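Local coordinates for protein beta-1,4-exocellulase (Thermobifida fusca, PDB 4B4F) that probably hydrolyses beta-1,4-glucosidic bonds of cellulose as an exo-acting enzyme, this chain being its glycosyl hydrolase family 6 catalytic domain, at residues V38-I43 / V79-L84; L334-T339 / D347-V352; G9-V14 / G71-T76. All coordinates share one frame; numbering follows the deposited sequence.

Overall arrangement
The three contacts illustrate how one curved sheet supports a sugar-binding cleft. Interactions 1 and 3 share strand 75-81: interaction 3 lies at its start, interaction 1 at its end, their centres about 22 Å apart, with Val-38 packing on Tyr-13 between them. Interaction 2 lies on the last strands in pairing order, which the curl of the barrel brings back beside strand 75-81; there Trp-39 NE1 probably hydrogen-bonds Val-352 O at 2.8 Å. Pro-338 also packs on Leu-12, joining interactions 2 and 3. Interaction 1 touches glucose directly, and the Tyr-82 side chain is about 4 Å from that of Asp-88, a predicted active-site residue; the Trp-351 side chain is about 11 Å from a bound glucose.

Interaction 1 (V38-I43 / V79-L84); sequences VWLDRI and VVIYNL. With BGC (beta-D-glucopyranose), chain C; BGC (beta-D-glucopyranose), chain B.
Trp-39 turns its indole beside its own backbone N (chi1 -74°), whereas Tyr-82 holds its CG trans to N (chi1 -172°), and these two settings bring the rings together edge to face. The rim of the Trp-39 six-membered ring, led by CZ3, points at the face of Tyr-82, with the planes at 84° and Trp-39 CZ3 3.8 Å from Tyr-82 CD2. Beneath the indole, Val-80 CG2 sits almost squarely under the five-membered ring, 3.4 Å from its centroid in a CH-pi contact, while Val-80 CG1 supports CE3. The opposite face carries sugar: C5 and C6 of the chain C glucose lie over it, C5 being 3.5 Å from Trp-39 CE3. With protein on one side and glucose on the other, the indole is clamped flat, and its NE1 is directed to the carbonyl of Val-352.

Asp-41 adds the polar grip, accepting a hydrogen bond at OD2 from glucose O3 (2.6 Å, chain C); Thr-53 is a second partner of that oxygen. The Tyr-82 hydroxyl comes close to C5 of the chain B glucose, and O2 of the chain C glucose lies in plane at the ring edge near CE2, so the ring lies beside two sugar units.

Below this layer the backbones run parallel, Val-80 N donating to Val-38 O (2.7 Å) and Leu-40 N to Val-80 O (2.9 Å). Leu-40 CD1 meets Val-79 CG1 on the other face of the sheet, 3.8 Å away, towards helix 103-119. Beyond the strands a water lies within hydrogen-bonding distance of Asp-41 O and Asn-83 OD1, while Asn-83 ND2 is taken by Glu-97. Trp-39, as aromatic platform, and Asp-41 thus touch bound glucose at the C-terminal end of a parallel strand, consistent with a sugar subsite in the distorted alpha/beta barrel of family 6.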
loop_
_atom_site.group_PDB
_atom_site.type_symbol
_atom_site.label_atom_id
_atom_site.label_comp_id
_atom_site.label_asym_id
_atom_site.label_seq_id
_atom_site.Cartn_x
_atom_site.Cartn_y
_atom_site.Cartn_z
ATOM N N VAL A 38 7.193 -4.044 -8.290
ATOM C CA VAL A 38 8.028 -3.016 -8.914
ATOM C C VAL A 38 7.271 -1.685 -8.955
ATOM O O VAL A 38 6.144 -1.622 -9.437
ATOM C CB VAL A 38 8.443 -3.421 -10.344
ATOM C CG1 VAL A 38 9.170 -2.279 -11.026
ATOM C CG2 VAL A 38 9.333 -4.659 -10.321
ATOM N N TRP A 39 7.892 -0.629 -8.446
ATOM C CA TRP A 39 7.256 0.680 -8.354
ATOM C C TRP A 39 7.666 1.600 -9.468
ATOM O O TRP A 39 8.855 1.791 -9.726
ATOM C CB TRP A 39 7.592 1.321 -7.012
ATOM C CG TRP A 39 6.852 0.703 -5.853
ATOM C CD1 TRP A 39 6.983 -0.591 -5.342
ATOM C CD2 TRP A 39 5.840 1.347 -5.008
ATOM N NE1 TRP A 39 6.139 -0.783 -4.274
ATOM C CE2 TRP A 39 5.429 0.340 -4.019
ATOM C CE3 TRP A 39 5.263 2.616 -4.963
ATOM C CZ2 TRP A 39 4.471 0.611 -3.049
ATOM C CZ3 TRP A 39 4.300 2.875 -3.981
ATOM C CH2 TRP A 39 3.909 1.893 -3.052
ATOM N N LEU A 40 6.687 2.184 -10.146
ATOM C CA LEU A 40 6.991 3.190 -11.154
ATOM C C LEU A 40 6.764 4.564 -10.532
ATOM O O LEU A 40 5.746 5.225 -10.768
ATOM C CB LEU A 40 6.201 2.956 -12.452
ATOM C CG LEU A 40 6.481 1.626 -13.181
ATOM C CD1 LEU A 40 5.640 1.499 -14.443
ATOM C CD2 LEU A 40 7.958 1.430 -13.517
ATOM N N ASP A 41 7.726 4.966 -9.705
ATOM C CA ASP A 41 7.579 6.154 -8.871
ATOM C C ASP A 41 7.886 7.472 -9.598
ATOM O O ASP A 41 7.707 8.541 -9.030
ATOM C CB ASP A 41 8.385 6.023 -7.567
ATOM C CG ASP A 41 9.886 5.973 -7.794
ATOM O OD1 ASP A 41 10.342 5.523 -8.868
ATOM O OD2 ASP A 41 10.621 6.380 -6.876
ATOM N N ARG A 42 8.348 7.378 -10.846
ATOM C CA ARG A 42 8.497 8.543 -11.718
ATOM C C ARG A 42 8.627 8.160 -13.184
ATOM O O ARG A 42 8.825 6.991 -13.505
ATOM C CB ARG A 42 9.661 9.435 -11.269
ATOM C CG ARG A 42 10.994 8.735 -11.080
ATOM C CD ARG A 42 11.977 9.692 -10.419
ATOM N NE ARG A 42 11.694 11.075 -10.810
ATOM C CZ ARG A 42 12.567 12.075 -10.763
ATOM N NH1 ARG A 42 13.808 11.861 -10.343
ATOM N NH2 ARG A 42 12.196 13.291 -11.149
ATOM N N ILE A 43 8.479 9.141 -14.071
ATOM C CA ILE A 43 8.599 8.921 -15.515
ATOM C C ILE A 43 9.930 8.246 -15.843
ATOM O O ILE A 43 9.973 7.320 -16.650
ATOM C CB ILE A 43 8.397 10.234 -16.318
ATOM C CG1 ILE A 43 6.904 10.596 -16.347
ATOM C CG2 ILE A 43 8.953 10.113 -17.742
ATOM C CD1 ILE A 43 6.610 12.069 -16.526
ATOM N N VAL A 79 3.107 -4.439 -10.595
ATOM C CA VAL A 79 3.640 -3.157 -11.037
ATOM C C VAL A 79 2.796 -2.059 -10.406
ATOM O O VAL A 79 1.564 -2.055 -10.526
ATOM C CB VAL A 79 3.621 -3.037 -12.579
ATOM C CG1 VAL A 79 4.026 -1.636 -13.022
ATOM C CG2 VAL A 79 4.553 -4.064 -13.204
ATOM N N VAL A 80 3.469 -1.136 -9.729
ATOM C CA VAL A 80 2.794 -0.078 -8.990
ATOM C C VAL A 80 2.746 1.189 -9.824
ATOM O O VAL A 80 3.788 1.760 -10.170
ATOM C CB VAL A 80 3.492 0.236 -7.646
ATOM C CG1 VAL A 80 2.600 1.130 -6.788
ATOM C CG2 VAL A 80 3.826 -1.052 -6.907
ATOM N N ILE A 81 1.528 1.623 -10.132
ATOM C CA ILE A 81 1.316 2.863 -10.838
ATOM C C ILE A 81 1.233 3.957 -9.773
ATOM O O ILE A 81 0.291 4.004 -8.993
ATOM C CB ILE A 81 0.045 2.770 -11.710
ATOM C CG1 ILE A 81 0.127 1.538 -12.627
ATOM C CG2 ILE A 81 -0.191 4.052 -12.505
ATOM C CD1 ILE A 81 1.369 1.470 -13.505
ATOM N N TYR A 82 2.241 4.819 -9.728
ATOM C CA TYR A 82 2.389 5.753 -8.613
ATOM C C TYR A 82 3.037 7.077 -9.019
ATOM O O TYR A 82 4.190 7.346 -8.667
ATOM C CB TYR A 82 3.187 5.076 -7.481
ATOM C CG TYR A 82 3.243 5.882 -6.213
ATOM C CD1 TYR A 82 2.065 6.264 -5.557
ATOM C CD2 TYR A 82 4.472 6.290 -5.676
ATOM C CE1 TYR A 82 2.111 7.029 -4.403
ATOM C CE2 TYR A 82 4.527 7.044 -4.514
ATOM C CZ TYR A 82 3.347 7.411 -3.887
ATOM O OH TYR A 82 3.388 8.165 -2.743
ATOM N N ASN A 83 2.294 7.910 -9.745
ATOM C CA ASN A 83 2.831 9.186 -10.231
ATOM C C ASN A 83 1.808 10.268 -10.565
ATOM O O ASN A 83 2.075 11.126 -11.409
ATOM C CB ASN A 83 3.740 8.960 -11.446
ATOM C CG ASN A 83 4.801 10.036 -11.586
ATOM O OD1 ASN A 83 5.149 10.709 -10.614
ATOM N ND2 ASN A 83 5.330 10.193 -12.792
ATOM N N LEU A 84 0.656 10.242 -9.891
ATOM C CA LEU A 84 -0.400 11.240 -10.089
ATOM C C LEU A 84 0.102 12.676 -9.956
ATOM O O LEU A 84 1.059 12.922 -9.223
ATOM C CB LEU A 84 -1.556 11.030 -9.097
ATOM C CG LEU A 84 -2.568 9.921 -9.383
ATOM C CD1 LEU A 84 -3.517 9.755 -8.205
ATOM C CD2 LEU A 84 -3.342 10.119 -10.682
HETATM C C2 BGC C . 8.212 6.161 -2.570
HETATM C C3 BGC C . 8.709 5.562 -3.884
HETATM C C4 BGC C . 9.134 4.109 -3.721
HETATM C C5 BGC C . 8.063 3.307 -2.986
HETATM C C6 BGC C . 8.475 1.851 -2.763
HETATM C C1 BGC C . 7.192 5.235 -1.897
HETATM O O2 BGC C . 7.685 7.459 -2.827
HETATM O O3 BGC C . 9.812 6.309 -4.356
HETATM O O4 BGC C . 9.348 3.591 -5.014
HETATM O O5 BGC C . 7.732 3.938 -1.756
HETATM O O6 BGC C . 9.457 1.735 -1.757
HETATM C C2 BGC B . 4.422 5.360 2.173
HETATM C C3 BGC B . 5.725 5.177 1.381
HETATM C C4 BGC B . 5.581 5.293 -0.138
HETATM C C5 BGC B . 4.423 6.224 -0.524
HETATM C C6 BGC B . 3.236 5.461 -1.120
HETATM C C1 BGC B . 3.626 6.610 1.803
HETATM O O2 BGC B . 4.765 5.501 3.523
HETATM O O3 BGC B . 6.293 3.920 1.676
HETATM O O4 BGC B . 6.810 5.796 -0.630
HETATM O O5 BGC B . 4.021 7.113 0.523
HETATM O O6 BGC B . 2.436 4.926 -0.097
HETATM O O HOH W 1 7.543 11.507 -9.321
#

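Interaction 2 (L334-T339 / D347-V352); sequences LGERPT and DAYVWV
Trp-351 lies under Pro-338, whose CD stands 3.9 Å from the centroid of the indole five-membered ring, almost on the ring normal, in a CH-pi contact. The proline crosses the indole at about a right angle. Farther out on the six-membered ring, Arg-337 CD approaches CZ2 to 3.4 Å, the two side chains running alongside each other in the same direction, and Leu-334 CG reaches CH2 at 3.7 Å. The loop 334-339 thus wraps the indole from several directions.

Its nitrogen is used as well: Trp-351 NE1 donates to Glu-336 O at 3.0 Å. The bond is bent, 137° at the hydrogen, and the donor stands above the carbonyl plane instead of on a lone pair. Arg-337 folds back to place NH1 on Gly-335 O, while its NH2 reaches Pro-418 O.

Glu-336 extends its chain with CG trans to the backbone N (chi1 -156°), which carries the carboxylate to the rim of Tyr-349, OE2 at the ring edge in plane and OE1 approaching obliquely, 3.3 Å from Tyr-349 CE2. Past the proline, Thr-339 and Tyr-349 form an antiparallel hydrogen-bonded pair, Thr-339 N to Tyr-349 O at 3.1 Å and Tyr-349 N to Thr-339 O at 3.0 Å, joining the segment to strand 346-350 in the curled sheet of the family 6 barrel. Trp-351 comes two residues before Lys-353, a predicted substrate-binding residue.

The chemistry implies a buried indole pinned by CH-pi and aliphatic contacts and by one bent N-H...O bond to a carbonyl that also accepts from Thr-288.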
loop_
_atom_site.group_PDB
_atom_site.type_symbol
_atom_site.label_atom_id
_atom_site.label_comp_id
_atom_site.label_asym_id
_atom_site.label_seq_id
_atom_site.Cartn_x
_atom_site.Cartn_y
_atom_site.Cartn_z
ATOM N N LEU A 334 8.450 -8.178 9.362
ATOM C CA LEU A 334 7.918 -8.785 8.158
ATOM C C LEU A 334 6.640 -9.572 8.469
ATOM O O LEU A 334 6.589 -10.340 9.432
ATOM C CB LEU A 334 8.962 -9.746 7.586
ATOM C CG LEU A 334 9.956 -9.399 6.478
ATOM C CD1 LEU A 334 10.135 -7.905 6.239
ATOM C CD2 LEU A 334 11.289 -10.088 6.739
ATOM N N GLY A 335 5.610 -9.384 7.657
ATOM C CA GLY A 335 4.378 -10.145 7.814
ATOM C C GLY A 335 4.392 -11.440 7.031
ATOM O O GLY A 335 5.445 -11.898 6.601
ATOM N N GLU A 336 3.212 -12.027 6.860
ATOM C CA GLU A 336 3.041 -13.279 6.133
ATOM C C GLU A 336 3.617 -13.173 4.729
ATOM O O GLU A 336 3.404 -12.177 4.042
ATOM C CB GLU A 336 1.558 -13.651 6.070
ATOM C CG GLU A 336 1.291 -15.141 5.867
ATOM C CD GLU A 336 -0.180 -15.503 5.994
ATOM O OE1 GLU A 336 -0.880 -14.913 6.854
ATOM O OE2 GLU A 336 -0.639 -16.384 5.236
ATOM N N ARG A 337 4.363 -14.193 4.315
ATOM C CA ARG A 337 4.946 -14.194 2.978
ATOM C C ARG A 337 3.845 -14.356 1.938
ATOM O O ARG A 337 2.792 -14.917 2.248
ATOM C CB ARG A 337 6.034 -15.268 2.851
ATOM C CG ARG A 337 7.433 -14.760 3.208
ATOM C CD ARG A 337 7.521 -14.279 4.651
ATOM N NE ARG A 337 7.566 -15.401 5.584
ATOM C CZ ARG A 337 7.392 -15.315 6.898
ATOM N NH1 ARG A 337 7.139 -14.147 7.484
ATOM N NH2 ARG A 337 7.472 -16.421 7.630
ATOM N N PRO A 338 4.065 -13.839 0.712
ATOM C CA PRO A 338 3.008 -13.851 -0.309
ATOM C C PRO A 338 2.304 -15.209 -0.412
ATOM O O PRO A 338 2.968 -16.234 -0.560
ATOM C CB PRO A 338 3.774 -13.523 -1.591
ATOM C CG PRO A 338 4.873 -12.628 -1.113
ATOM C CD PRO A 338 5.312 -13.239 0.192
ATOM N N THR A 339 0.973 -15.190 -0.324
ATOM C CA THR A 339 0.146 -16.395 -0.212
ATOM C C THR A 339 -1.126 -16.234 -1.030
ATOM O O THR A 339 -1.766 -15.187 -0.968
ATOM C CB THR A 339 -0.289 -16.623 1.251
ATOM O OG1 THR A 339 0.844 -16.508 2.114
ATOM C CG2 THR A 339 -0.926 -18.000 1.439
ATOM N N ASP A 347 -7.777 -12.433 -2.739
ATOM C CA ASP A 347 -6.982 -13.049 -3.811
ATOM C C ASP A 347 -5.589 -13.491 -3.345
ATOM O O ASP A 347 -5.100 -14.535 -3.763
ATOM C CB ASP A 347 -6.820 -12.079 -4.989
ATOM C CG ASP A 347 -8.043 -12.030 -5.898
ATOM O OD1 ASP A 347 -8.979 -12.840 -5.725
ATOM O OD2 ASP A 347 -8.061 -11.170 -6.798
ATOM N N ALA A 348 -4.959 -12.676 -2.492
ATOM C CA ALA A 348 -3.601 -12.927 -1.997
ATOM C C ALA A 348 -3.186 -11.933 -0.929
ATOM O O ALA A 348 -3.633 -10.789 -0.921
ATOM C CB ALA A 348 -2.581 -12.885 -3.139
ATOM N N TYR A 349 -2.321 -12.384 -0.030
ATOM C CA TYR A 349 -1.480 -11.479 0.729
ATOM C C TYR A 349 -0.255 -11.244 -0.143
ATOM O O TYR A 349 0.283 -12.176 -0.736
ATOM C CB TYR A 349 -1.080 -12.070 2.079
ATOM C CG TYR A 349 -2.241 -12.370 3.010
ATOM C CD1 TYR A 349 -3.422 -11.611 2.977
ATOM C CD2 TYR A 349 -2.145 -13.396 3.949
ATOM C CE1 TYR A 349 -4.479 -11.888 3.843
ATOM C CE2 TYR A 349 -3.187 -13.677 4.822
ATOM C CZ TYR A 349 -4.353 -12.931 4.760
ATOM O OH TYR A 349 -5.382 -13.232 5.625
ATOM N N VAL A 350 0.167 -9.993 -0.238
ATOM C CA VAL A 350 1.210 -9.626 -1.170
ATOM C C VAL A 350 2.229 -8.730 -0.492
ATOM O O VAL A 350 1.934 -8.075 0.509
ATOM C CB VAL A 350 0.613 -8.944 -2.427
ATOM C CG1 VAL A 350 -0.019 -9.990 -3.341
ATOM C CG2 VAL A 350 -0.419 -7.898 -2.031
ATOM N N TRP A 351 3.439 -8.739 -1.025
ATOM C CA TRP A 351 4.473 -7.817 -0.592
ATOM C C TRP A 351 4.597 -6.765 -1.637
ATOM O O TRP A 351 5.325 -6.933 -2.616
ATOM C CB TRP A 351 5.793 -8.557 -0.415
ATOM C CG TRP A 351 5.903 -9.272 0.905
ATOM C CD1 TRP A 351 4.875 -9.595 1.785
ATOM C CD2 TRP A 351 7.118 -9.805 1.527
ATOM N NE1 TRP A 351 5.361 -10.253 2.885
ATOM C CE2 TRP A 351 6.697 -10.413 2.794
ATOM C CE3 TRP A 351 8.469 -9.824 1.183
ATOM C CZ2 TRP A 351 7.599 -11.006 3.658
ATOM C CZ3 TRP A 351 9.368 -10.437 2.064
ATOM C CH2 TRP A 351 8.941 -11.014 3.271
ATOM N N VAL A 352 3.855 -5.680 -1.460
ATOM C CA VAL A 352 3.852 -4.587 -2.445
ATOM C C VAL A 352 4.913 -3.553 -2.099
ATOM O O VAL A 352 5.772 -3.247 -2.933
ATOM C CB VAL A 352 2.462 -3.948 -2.597
ATOM C CG1 VAL A 352 2.497 -2.814 -3.610
ATOM C CG2 VAL A 352 1.460 -5.004 -3.027
#

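Interaction 3 (G9-V14 / G71-T76); sequences GAKLYV and GGDPLT
Lys-11 and Leu-12 are joined to Leu-75 and Thr-76 first by backbone hydrogen bonds, as expected of a short parallel strand pair. Lys-11 N donates to Pro-74 O at 2.9 Å, Thr-76 N to Lys-11 O at 2.8 Å, and Tyr-13 N to Thr-76 O at 3.0 Å, the last nearly straight at 174°. A water extends the ladder by one step, donating to both Gly-9 O and Pro-74 O, so that the proline carbonyl is gripped by a backbone N-H and a water together.

The charged contact is a salt bridge at the exposed margin. The Lys-11 chain bends at its outer torsions and brings NZ to 3.5 Å from Asp-73 OD2, the two side chains meeting at a slant beyond the start of the strand.

Apolar packing is led by Leu-75. With CG trans to its backbone N (chi1 -177°), it spreads its branches alongside the facing strand: CD1 lies 3.9 Å from Lys-11 CB, and CD2 lies 4.1 Å from Tyr-13 CB. Replacing Leu-75 with alanine would probably open a gap beside Tyr-13 CB and leave the aliphatic base of Lys-11 without its branched neighbour. Ala-10 CB packs on Pro-74 CB at 4.1 Å. On the side of Thr-76, Ala-10 CB also makes a van der Waals contact with the polar Thr-76 OG1 (3.4 Å), whose hydrogen-bond partner is the carbonyl of Pro-6.

In the distorted alpha/beta barrel of family 6, strand 11-12 is an edge strand beside the start of strand 75-81, whose later part pairs with strand 38-40. Helix 59-70 covers the face bearing Leu-75 and Tyr-13: Ala-66 packs on both, and His-62 takes the Tyr-13 hydroxyl, while Thr-76 leans on Arg-128 and Val-130 of strand 127-133.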
loop_
_atom_site.group_PDB
_atom_site.type_symbol
_atom_site.label_atom_id
_atom_site.label_comp_id
_atom_site.label_asym_id
_atom_site.label_seq_id
_atom_site.Cartn_x
_atom_site.Cartn_y
_atom_site.Cartn_z
ATOM N N GLY A 9 -2.044 -20.306 -9.259
ATOM C CA GLY A 9 -1.334 -21.154 -10.215
ATOM C C GLY A 9 -0.167 -20.488 -10.918
ATOM O O GLY A 9 0.240 -20.921 -11.992
ATOM N N ALA A 10 0.391 -19.449 -10.307
ATOM C CA ALA A 10 1.446 -18.675 -10.948
ATOM C C ALA A 10 2.699 -18.581 -10.098
ATOM O O ALA A 10 2.626 -18.383 -8.885
ATOM C CB ALA A 10 0.945 -17.279 -11.291
ATOM N N LYS A 11 3.853 -18.696 -10.752
ATOM C CA LYS A 11 5.111 -18.286 -10.140
ATOM C C LYS A 11 5.040 -16.781 -9.864
ATOM O O LYS A 11 4.284 -16.052 -10.502
ATOM C CB LYS A 11 6.300 -18.583 -11.052
ATOM C CG LYS A 11 6.522 -20.049 -11.367
ATOM C CD LYS A 11 7.907 -20.258 -11.978
ATOM C CE LYS A 11 7.877 -21.288 -13.100
ATOM N NZ LYS A 11 7.204 -22.561 -12.725
ATOM N N LEU A 12 5.831 -16.330 -8.902
ATOM C CA LEU A 12 5.855 -14.932 -8.531
ATOM C C LEU A 12 7.206 -14.319 -8.882
ATOM O O LEU A 12 8.254 -14.892 -8.583
ATOM C CB LEU A 12 5.536 -14.782 -7.039
ATOM C CG LEU A 12 4.090 -14.511 -6.568
ATOM C CD1 LEU A 12 3.010 -14.941 -7.553
ATOM C CD2 LEU A 12 3.858 -15.147 -5.200
ATOM N N TYR A 13 7.161 -13.166 -9.543
ATOM C CA TYR A 13 8.352 -12.423 -9.920
ATOM C C TYR A 13 9.271 -12.106 -8.735
ATOM O O TYR A 13 8.802 -11.624 -7.689
ATOM C CB TYR A 13 7.943 -11.114 -10.604
ATOM C CG TYR A 13 9.111 -10.307 -11.123
ATOM C CD1 TYR A 13 9.893 -10.782 -12.180
ATOM C CD2 TYR A 13 9.441 -9.071 -10.559
ATOM C CE1 TYR A 13 10.966 -10.053 -12.663
ATOM C CE2 TYR A 13 10.508 -8.331 -11.044
ATOM C CZ TYR A 13 11.271 -8.835 -12.093
ATOM O OH TYR A 13 12.336 -8.121 -12.582
ATOM N N VAL A 14 10.569 -12.376 -8.910
ATOM C CA VAL A 14 11.592 -11.927 -7.960
ATOM C C VAL A 14 12.348 -10.732 -8.549
ATOM O O VAL A 14 13.005 -10.843 -9.591
ATOM C CB VAL A 14 12.599 -13.038 -7.570
ATOM C CG1 VAL A 14 13.561 -12.530 -6.507
ATOM C CG2 VAL A 14 11.888 -14.285 -7.060
ATOM N N GLY A 71 9.707 -19.485 -17.290
ATOM C CA GLY A 71 9.881 -20.800 -17.915
ATOM C C GLY A 71 8.735 -21.151 -18.857
ATOM O O GLY A 71 8.459 -22.325 -19.107
ATOM N N GLY A 72 8.066 -20.127 -19.380
ATOM C CA GLY A 72 6.900 -20.320 -20.242
ATOM C C GLY A 72 5.625 -20.642 -19.482
ATOM O O GLY A 72 4.545 -20.673 -20.069
ATOM N N ASP A 73 5.755 -20.897 -18.179
ATOM C CA ASP A 73 4.616 -21.145 -17.304
ATOM C C ASP A 73 4.058 -19.823 -16.761
ATOM O O ASP A 73 4.753 -18.799 -16.798
ATOM C CB ASP A 73 5.036 -22.042 -16.138
ATOM C CG ASP A 73 5.549 -23.401 -16.587
ATOM O OD1 ASP A 73 5.188 -23.864 -17.695
ATOM O OD2 ASP A 73 6.316 -24.011 -15.810
ATOM N N PRO A 74 2.804 -19.839 -16.255
ATOM C CA PRO A 74 2.200 -18.645 -15.645
ATOM C C PRO A 74 3.108 -17.983 -14.606
ATOM O O PRO A 74 3.595 -18.641 -13.689
ATOM C CB PRO A 74 0.936 -19.187 -14.975
ATOM C CG PRO A 74 0.577 -20.394 -15.783
ATOM C CD PRO A 74 1.869 -20.983 -16.274
ATOM N N LEU A 75 3.354 -16.688 -14.782
ATOM C CA LEU A 75 4.106 -15.917 -13.812
ATOM C C LEU A 75 3.448 -14.569 -13.637
ATOM O O LEU A 75 2.989 -13.953 -14.610
ATOM C CB LEU A 75 5.578 -15.763 -14.217
ATOM C CG LEU A 75 6.503 -15.017 -13.246
ATOM C CD1 LEU A 75 7.875 -15.678 -13.151
ATOM C CD2 LEU A 75 6.631 -13.545 -13.616
ATOM N N THR A 76 3.410 -14.122 -12.384
ATOM C CA THR A 76 2.748 -12.885 -12.023
ATOM C C THR A 76 3.735 -11.870 -11.446
ATOM O O THR A 76 4.449 -12.153 -10.475
ATOM C CB THR A 76 1.582 -13.170 -11.059
ATOM O OG1 THR A 76 0.608 -13.961 -11.745
ATOM C CG2 THR A 76 0.934 -11.876 -10.561
HETATM O O HOH W 2 2.971 -21.403 -12.885
#